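Long-range contact in nucleoside kinase (Methanococcus jannaschii, PDB 2C4E), which phosphorylates a wide range of nucleosides, above all inosine, guanosine and cytidine, to their monophosphates, with ATP as the preferred phosphate donor: residues N58-S63 with I85-Y90. Sequence-based numbering, arbitrary orientation.
Sequences NSELLS and ISKLYY
Glu60 meets Lys87 at the start of the contact: its carboxylate lies against the far end of the lysine chain, OE1 3.7 Å from NZ in a long salt bridge, while OE2 touches CE and is hydrogen-bonded to Thr9 OG1 on the adjoining strand 7-11. Lys87 reaches the acid by bending at its last torsion (chi4 59°) after an otherwise extended run. An alanine in place of Glu60 would probably leave the ammonium group of Lys87 without this counter-charge and Thr9 OG1 without its carboxylate partner. At Leu61 the backbones are joined through water 1, which donates to Leu61 O (2.9 Å) and accepts from Lys87 N (2.8 Å), the latter in the middle of the type I turn Ile85-Leu88. The Leu61 side chain, on the other face of the strand from Glu60, packs by CG on Leu88 CD2 (4.1 Å) and touches helices 44-54 and 73-80. Leu62 is again on the Glu60 side, its CG resting against Lys87 CB and O, the two side chains crossing at about a right angle. Ser63 makes the direct backbone link: its O accepts from Tyr89 N at 3.0 Å, with an N-H...O angle of 161°, and also takes a CA-H...O contact from Leu88. Leu88 CD2 lies 3.7 Å from Ser63 CB, while Ser63 OG turns to Gly12 O. Here strand 58-62, outermost within the chain in the main sheet of the ribokinase fold, hands over to the short parallel pair 64-65 and 89-90, and helix 73-80 lies in the connection between them, a beta-alpha-beta crossover.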
ATOM      1  N   ASN A  58     -21.196  -5.819 -25.744  1.00 23.59           N
ATOM      2  CA  ASN A  58     -21.240  -6.751 -24.636  1.00 24.39           C
ATOM      3  C   ASN A  58     -19.846  -7.269 -24.404  1.00 23.98           C
ATOM      4  O   ASN A  58     -19.166  -7.626 -25.349  1.00 25.72           O
ATOM      5  CB  ASN A  58     -22.209  -7.896 -24.928  1.00 24.77           C
ATOM      6  CG  ASN A  58     -23.651  -7.435 -24.950  1.00 27.48           C
ATOM      7  OD1 ASN A  58     -24.084  -6.681 -24.083  1.00 32.56           O
ATOM      8  ND2 ASN A  58     -24.396  -7.868 -25.954  1.00 31.10           N
ATOM      9  N   SER A  59     -19.382  -7.226 -23.166  1.00 23.69           N
ATOM     10  CA  SER A  59     -18.069  -7.742 -22.844  1.00 23.35           C
ATOM     11  C   SER A  59     -18.167  -8.798 -21.765  1.00 22.69           C
ATOM     12  O   SER A  59     -19.144  -8.888 -21.021  1.00 22.61           O
ATOM     13  CB  SER A  59     -17.112  -6.624 -22.415  1.00 23.20           C
ATOM     14  OG  SER A  59     -17.567  -5.959 -21.257  1.00 23.37           O
ATOM     15  N   GLU A  60     -17.142  -9.623 -21.716  1.00 22.22           N
ATOM     16  CA  GLU A  60     -17.001 -10.613 -20.674  1.00 22.59           C
ATOM     17  C   GLU A  60     -15.572 -10.531 -20.179  1.00 22.37           C
ATOM     18  O   GLU A  60     -14.676 -10.150 -20.917  1.00 22.65           O
ATOM     19  CB  GLU A  60     -17.347 -12.019 -21.181  1.00 23.22           C
ATOM     20  CG  GLU A  60     -16.464 -12.602 -22.275  1.00 24.78           C
ATOM     21  CD  GLU A  60     -16.856 -14.039 -22.640  1.00 27.82           C
ATOM     22  OE1 GLU A  60     -17.980 -14.457 -22.306  1.00 28.36           O
ATOM     23  OE2 GLU A  60     -16.041 -14.760 -23.268  1.00 27.21           O
ATOM     24  N   LEU A  61     -15.369 -10.896 -18.929  1.00 22.16           N
ATOM     25  CA  LEU A  61     -14.092 -10.741 -18.272  1.00 22.28           C
ATOM     26  C   LEU A  61     -13.572 -12.072 -17.769  1.00 22.38           C
ATOM     27  O   LEU A  61     -14.333 -12.868 -17.185  1.00 23.29           O
ATOM     28  CB  LEU A  61     -14.285  -9.758 -17.120  1.00 23.11           C
ATOM     29  CG  LEU A  61     -13.104  -9.131 -16.376  1.00 23.96           C
ATOM     30  CD1 LEU A  61     -12.211  -8.326 -17.273  1.00 24.62           C
ATOM     31  CD2 LEU A  61     -13.678  -8.245 -15.282  1.00 24.78           C
ATOM     32  N   LEU A  62     -12.290 -12.334 -18.009  1.00 21.18           N
ATOM     33  CA  LEU A  62     -11.610 -13.504 -17.467  1.00 21.55           C
ATOM     34  C   LEU A  62     -10.417 -12.988 -16.668  1.00 21.25           C
ATOM     35  O   LEU A  62      -9.452 -12.493 -17.247  1.00 20.84           O
ATOM     36  CB  LEU A  62     -11.144 -14.453 -18.576  1.00 22.05           C
ATOM     37  CG  LEU A  62     -10.759 -15.861 -18.102  1.00 24.23           C
ATOM     38  CD1 LEU A  62     -10.615 -16.767 -19.308  1.00 25.68           C
ATOM     39  CD2 LEU A  62      -9.472 -15.864 -17.277  1.00 24.89           C
ATOM     40  N   SER A  63     -10.520 -13.088 -15.342  1.00 20.88           N
ATOM     41  CA  SER A  63      -9.481 -12.664 -14.414  1.00 20.71           C
ATOM     42  C   SER A  63      -9.465 -13.579 -13.201  1.00 20.47           C
ATOM     43  O   SER A  63     -10.456 -14.248 -12.913  1.00 20.50           O
ATOM     44  CB  SER A  63      -9.742 -11.242 -13.896  1.00 20.73           C
ATOM     45  OG  SER A  63      -9.979 -10.322 -14.940  1.00 20.83           O
ATOM     46  N   ILE A  85     -19.279 -11.912 -15.873  1.00 21.82           N
ATOM     47  CA  ILE A  85     -18.127 -12.275 -15.057  1.00 21.76           C
ATOM     48  C   ILE A  85     -18.209 -13.742 -14.662  1.00 21.81           C
ATOM     49  O   ILE A  85     -17.622 -14.150 -13.666  1.00 21.51           O
ATOM     50  CB  ILE A  85     -18.029 -11.364 -13.823  1.00 22.11           C
ATOM     51  CG1 ILE A  85     -19.349 -11.384 -13.020  1.00 21.78           C
ATOM     52  CG2 ILE A  85     -17.685  -9.971 -14.258  1.00 22.14           C
ATOM     53  CD1 ILE A  85     -19.239 -10.830 -11.636  1.00 21.28           C
ATOM     54  N   SER A  86     -18.930 -14.515 -15.476  1.00 21.87           N
ATOM     55  CA  SER A  86     -19.063 -15.963 -15.313  1.00 21.96           C
ATOM     56  C   SER A  86     -17.730 -16.717 -15.366  1.00 21.99           C
ATOM     57  O   SER A  86     -17.612 -17.785 -14.772  1.00 22.73           O
ATOM     58  CB  SER A  86     -20.044 -16.538 -16.359  1.00 21.27           C
ATOM     59  OG  SER A  86     -19.480 -16.656 -17.652  1.00 22.98           O
ATOM     60  N   LYS A  87     -16.731 -16.155 -16.049  1.00 22.96           N
ATOM     61  CA  LYS A  87     -15.427 -16.814 -16.194  1.00 23.14           C
ATOM     62  C   LYS A  87     -14.401 -16.389 -15.114  1.00 23.45           C
ATOM     63  O   LYS A  87     -13.268 -16.858 -15.143  1.00 23.37           O
ATOM     64  CB  LYS A  87     -14.847 -16.601 -17.597  1.00 24.10           C
ATOM     65  CG  LYS A  87     -15.597 -17.332 -18.731  1.00 24.95           C
ATOM     66  CD  LYS A  87     -15.200 -16.798 -20.099  1.00 27.63           C
ATOM     67  CE  LYS A  87     -15.675 -17.701 -21.225  1.00 29.10           C
ATOM     68  NZ  LYS A  87     -17.156 -17.845 -21.179  1.00 30.11           N
ATOM     69  N   LEU A  88     -14.777 -15.536 -14.157  1.00 23.11           N
ATOM     70  CA  LEU A  88     -13.826 -15.145 -13.107  1.00 22.91           C
ATOM     71  C   LEU A  88     -13.475 -16.349 -12.230  1.00 22.84           C
ATOM     72  O   LEU A  88     -14.343 -17.156 -11.893  1.00 21.87           O
ATOM     73  CB  LEU A  88     -14.377 -14.035 -12.208  1.00 23.36           C
ATOM     74  CG  LEU A  88     -14.573 -12.624 -12.754  1.00 24.61           C
ATOM     75  CD1 LEU A  88     -14.917 -11.661 -11.618  1.00 24.92           C
ATOM     76  CD2 LEU A  88     -13.364 -12.127 -13.535  1.00 26.33           C
ATOM     77  N   TYR A  89     -12.193 -16.472 -11.896  1.00 22.19           N
ATOM     78  CA  TYR A  89     -11.728 -17.410 -10.895  1.00 21.98           C
ATOM     79  C   TYR A  89     -11.652 -16.679  -9.559  1.00 21.90           C
ATOM     80  O   TYR A  89     -11.008 -15.644  -9.458  1.00 21.70           O
ATOM     81  CB  TYR A  89     -10.350 -17.966 -11.263  1.00 21.57           C
ATOM     82  CG  TYR A  89      -9.836 -18.934 -10.229  1.00 21.96           C
ATOM     83  CD1 TYR A  89      -9.034 -18.496  -9.178  1.00 20.72           C
ATOM     84  CD2 TYR A  89     -10.193 -20.279 -10.274  1.00 23.17           C
ATOM     85  CE1 TYR A  89      -8.581 -19.385  -8.207  1.00 22.57           C
ATOM     86  CE2 TYR A  89      -9.745 -21.173  -9.311  1.00 22.55           C
ATOM     87  CZ  TYR A  89      -8.938 -20.717  -8.284  1.00 22.63           C
ATOM     88  OH  TYR A  89      -8.483 -21.587  -7.322  1.00 22.73           O
ATOM     89  N   TYR A  90     -12.320 -17.220  -8.542  1.00 22.39           N
ATOM     90  CA  TYR A  90     -12.324 -16.636  -7.206  1.00 22.70           C
ATOM     91  C   TYR A  90     -11.402 -17.445  -6.303  1.00 23.09           C
ATOM     92  O   TYR A  90     -11.626 -18.638  -6.084  1.00 22.69           O
ATOM     93  CB  TYR A  90     -13.738 -16.657  -6.622  1.00 23.03           C
ATOM     94  CG  TYR A  90     -14.653 -15.581  -7.162  1.00 23.42           C
ATOM     95  CD1 TYR A  90     -15.217 -15.683  -8.432  1.00 24.10           C
ATOM     96  CD2 TYR A  90     -14.967 -14.467  -6.390  1.00 24.32           C
ATOM     97  CE1 TYR A  90     -16.068 -14.694  -8.915  1.00 24.60           C
ATOM     98  CE2 TYR A  90     -15.812 -13.483  -6.857  1.00 25.59           C
ATOM     99  CZ  TYR A  90     -16.358 -13.595  -8.119  1.00 25.35           C
ATOM    100  OH  TYR A  90     -17.194 -12.607  -8.572  1.00 26.90           O
TER
HETATM  101  O   HOH W   1     -16.891 -14.021 -17.922  1.00 22.73           O